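Local coordinates for methylmalonyl-CoA carboxyltransferase 12S subunit (Propionibacterium freudenreichii, PDB 1ON3), which transfers the carboxyl group of methylmalonyl-CoA to the biotin of the 1.3S subunit, forming propanoyl-CoA, as the hexameric core of transcarboxylase, at residues E[125-130]-E[161-166]. Sequence-based numbering, arbitrary orientation.
Sequences QALLTG and NVKLSG
Leu127 packs against Lys163 and Leu164 where the C-terminal turns of two neighbouring helices meet in the crotonase-like fold of the N-terminal carboxyltransferase half. Leu127 reaches across with CG anti to its own backbone N (chi1 -178°). Its root, CB, packs on Leu164 CD1 at 3.9 Å, while its outer methyl CD2 lies 3.6 Å from Lys163 CE. That methyl also touches CG and CD of the lysine; the extended Lys163 chain crosses the Leu127 side chain at about a right angle, so its aliphatic part serves as an apolar wall. Leu164 CD1 sits 4.0 Å from Leu127 CD2 as well, and no hydrogen bond crosses between the segments. The charged end of Lys163 is taken up by a salt bridge to Glu124, about one turn before Leu127, which ties the helices together beside the leucine contact.

Just past the contact both helices end. Gly130, with positive phi, is the C-prime residue of a Schellman motif, with Thr131 N bonded to Ala126 O and a weak bond from Gly130 N to Leu127 O (3.3 Å). Gln125 O is gripped from opposite faces of its plane by Thr129 N and by Thr129 OG1, the latter at 2.7 Å.

Lys516 NZ of a second subunit hydrogen-bonds to the carbonyl O atoms of Lys163 and Ser165, and Tyr506 OH of a third subunit hydrogen-bonds with Gln125 OE1. Met123 adds to the packing on Leu164, and Ala126 touches His98 of strand 95-102. Helix 113-129 leads into strand 133-139, and helix 147-164 makes the beta-alpha-beta crossover from there to the adjacent parallel strand 170-175.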
ATOM      1  N   GLN E 125      20.550   8.752  12.376  1.00 11.92           N
ATOM      2  CA  GLN E 125      20.742   7.397  12.889  1.00 13.84           C
ATOM      3  C   GLN E 125      19.609   7.030  13.850  1.00 11.46           C
ATOM      4  O   GLN E 125      19.176   5.878  13.894  1.00 12.15           O
ATOM      5  CB  GLN E 125      22.089   7.255  13.606  1.00 14.36           C
ATOM      6  CG  GLN E 125      23.302   7.634  12.758  1.00 23.99           C
ATOM      7  CD  GLN E 125      23.302   6.995  11.383  1.00 27.28           C
ATOM      8  OE1 GLN E 125      23.433   5.777  11.250  1.00 35.53           O
ATOM      9  NE2 GLN E 125      23.154   7.820  10.345  1.00 31.52           N
ATOM     10  N   ALA E 126      19.142   7.990  14.644  1.00 10.94           N
ATOM     11  CA  ALA E 126      18.028   7.707  15.555  1.00  9.84           C
ATOM     12  C   ALA E 126      16.795   7.347  14.722  1.00  7.74           C
ATOM     13  O   ALA E 126      16.050   6.430  15.066  1.00  7.76           O
ATOM     14  CB  ALA E 126      17.712   8.933  16.446  1.00 11.07           C
ATOM     15  N   LEU E 127      16.597   8.070  13.624  1.00 11.56           N
ATOM     16  CA  LEU E 127      15.462   7.849  12.723  1.00 14.22           C
ATOM     17  C   LEU E 127      15.564   6.483  12.029  1.00 12.20           C
ATOM     18  O   LEU E 127      14.604   5.724  11.979  1.00  9.59           O
ATOM     19  CB  LEU E 127      15.407   8.973  11.667  1.00 11.49           C
ATOM     20  CG  LEU E 127      14.244   8.941  10.662  1.00 15.56           C
ATOM     21  CD1 LEU E 127      12.930   9.093  11.413  1.00 13.19           C
ATOM     22  CD2 LEU E 127      14.386  10.076   9.638  1.00 16.50           C
ATOM     23  N   LEU E 128      16.741   6.181  11.500  1.00 13.06           N
ATOM     24  CA  LEU E 128      16.982   4.912  10.803  1.00 13.09           C
ATOM     25  C   LEU E 128      16.796   3.672  11.685  1.00 12.61           C
ATOM     26  O   LEU E 128      16.334   2.639  11.216  1.00 13.82           O
ATOM     27  CB  LEU E 128      18.405   4.901  10.246  1.00 15.10           C
ATOM     28  CG  LEU E 128      18.784   3.667   9.425  1.00 18.51           C
ATOM     29  CD1 LEU E 128      18.020   3.677   8.105  1.00 15.20           C
ATOM     30  CD2 LEU E 128      20.283   3.677   9.157  1.00 20.17           C
ATOM     31  N   THR E 129      17.181   3.774  12.951  1.00 11.13           N
ATOM     32  CA  THR E 129      17.085   2.653  13.883  1.00 13.16           C
ATOM     33  C   THR E 129      15.860   2.741  14.787  1.00 12.98           C
ATOM     34  O   THR E 129      15.609   1.850  15.611  1.00 13.73           O
ATOM     35  CB  THR E 129      18.347   2.578  14.756  1.00 12.33           C
ATOM     36  OG1 THR E 129      18.498   3.806  15.478  1.00 11.73           O
ATOM     37  CG2 THR E 129      19.603   2.352  13.869  1.00 14.96           C
ATOM     38  N   GLY E 130      15.104   3.822  14.636  1.00 11.64           N
ATOM     39  CA  GLY E 130      13.904   4.002  15.439  1.00 10.21           C
ATOM     40  C   GLY E 130      14.117   4.231  16.929  1.00 11.24           C
ATOM     41  O   GLY E 130      13.398   3.663  17.761  1.00 13.26           O
ATOM     42  N   ASN E 161      14.996  18.071  12.547  1.00 12.34           N
ATOM     43  CA  ASN E 161      14.094  18.030  13.711  1.00  9.21           C
ATOM     44  C   ASN E 161      12.681  17.766  13.211  1.00  7.95           C
ATOM     45  O   ASN E 161      11.945  16.966  13.799  1.00 11.76           O
ATOM     46  CB  ASN E 161      14.088  19.362  14.483  1.00  9.53           C
ATOM     47  CG  ASN E 161      15.307  19.554  15.362  1.00 10.34           C
ATOM     48  OD1 ASN E 161      15.965  20.585  15.282  1.00  9.62           O
ATOM     49  ND2 ASN E 161      15.600  18.575  16.231  1.00  8.66           N
ATOM     50  N   VAL E 162      12.304  18.443  12.130  1.00  7.44           N
ATOM     51  CA  VAL E 162      10.977  18.279  11.557  1.00  8.56           C
ATOM     52  C   VAL E 162      10.840  16.887  10.944  1.00 12.42           C
ATOM     53  O   VAL E 162       9.791  16.254  11.047  1.00  9.95           O
ATOM     54  CB  VAL E 162      10.687  19.375  10.494  1.00  9.63           C
ATOM     55  CG1 VAL E 162       9.315  19.130   9.832  1.00 11.88           C
ATOM     56  CG2 VAL E 162      10.694  20.759  11.170  1.00 10.43           C
ATOM     57  N   LYS E 163      11.897  16.403  10.304  1.00  8.10           N
ATOM     58  CA  LYS E 163      11.841  15.073   9.703  1.00 10.83           C
ATOM     59  C   LYS E 163      11.568  14.017  10.798  1.00  8.43           C
ATOM     60  O   LYS E 163      10.736  13.130  10.611  1.00  9.66           O
ATOM     61  CB  LYS E 163      13.165  14.775   8.989  1.00 11.50           C
ATOM     62  CG  LYS E 163      13.211  13.469   8.215  1.00 11.83           C
ATOM     63  CD  LYS E 163      14.583  13.340   7.538  1.00 13.48           C
ATOM     64  CE  LYS E 163      14.685  12.090   6.677  1.00 15.87           C
ATOM     65  NZ  LYS E 163      16.095  11.870   6.191  1.00 16.68           N
ATOM     66  N   LEU E 164      12.249  14.133  11.938  1.00  8.58           N
ATOM     67  CA  LEU E 164      12.068  13.187  13.047  1.00 10.55           C
ATOM     68  C   LEU E 164      10.769  13.410  13.827  1.00 12.40           C
ATOM     69  O   LEU E 164      10.314  12.532  14.558  1.00  7.71           O
ATOM     70  CB  LEU E 164      13.236  13.280  14.042  1.00 11.09           C
ATOM     71  CG  LEU E 164      14.493  12.418  13.822  1.00 10.25           C
ATOM     72  CD1 LEU E 164      15.197  12.803  12.502  1.00  9.30           C
ATOM     73  CD2 LEU E 164      15.446  12.622  15.003  1.00  8.55           C
ATOM     74  N   SER E 165      10.179  14.590  13.676  1.00 10.68           N
ATOM     75  CA  SER E 165       8.981  14.916  14.431  1.00  9.94           C
ATOM     76  C   SER E 165       7.859  13.881  14.274  1.00  7.03           C
ATOM     77  O   SER E 165       7.434  13.583  13.167  1.00  9.01           O
ATOM     78  CB  SER E 165       8.488  16.322  14.041  1.00 14.17           C
ATOM     79  OG  SER E 165       7.523  16.794  14.973  1.00 11.80           O
ATOM     80  N   GLY E 166       7.394  13.325  15.391  1.00 11.58           N
ATOM     81  CA  GLY E 166       6.319  12.341  15.325  1.00 12.12           C
ATOM     82  C   GLY E 166       6.745  10.934  14.920  1.00 15.97           C
ATOM     83  O   GLY E 166       5.893  10.050  14.775  1.00 11.21           O
TER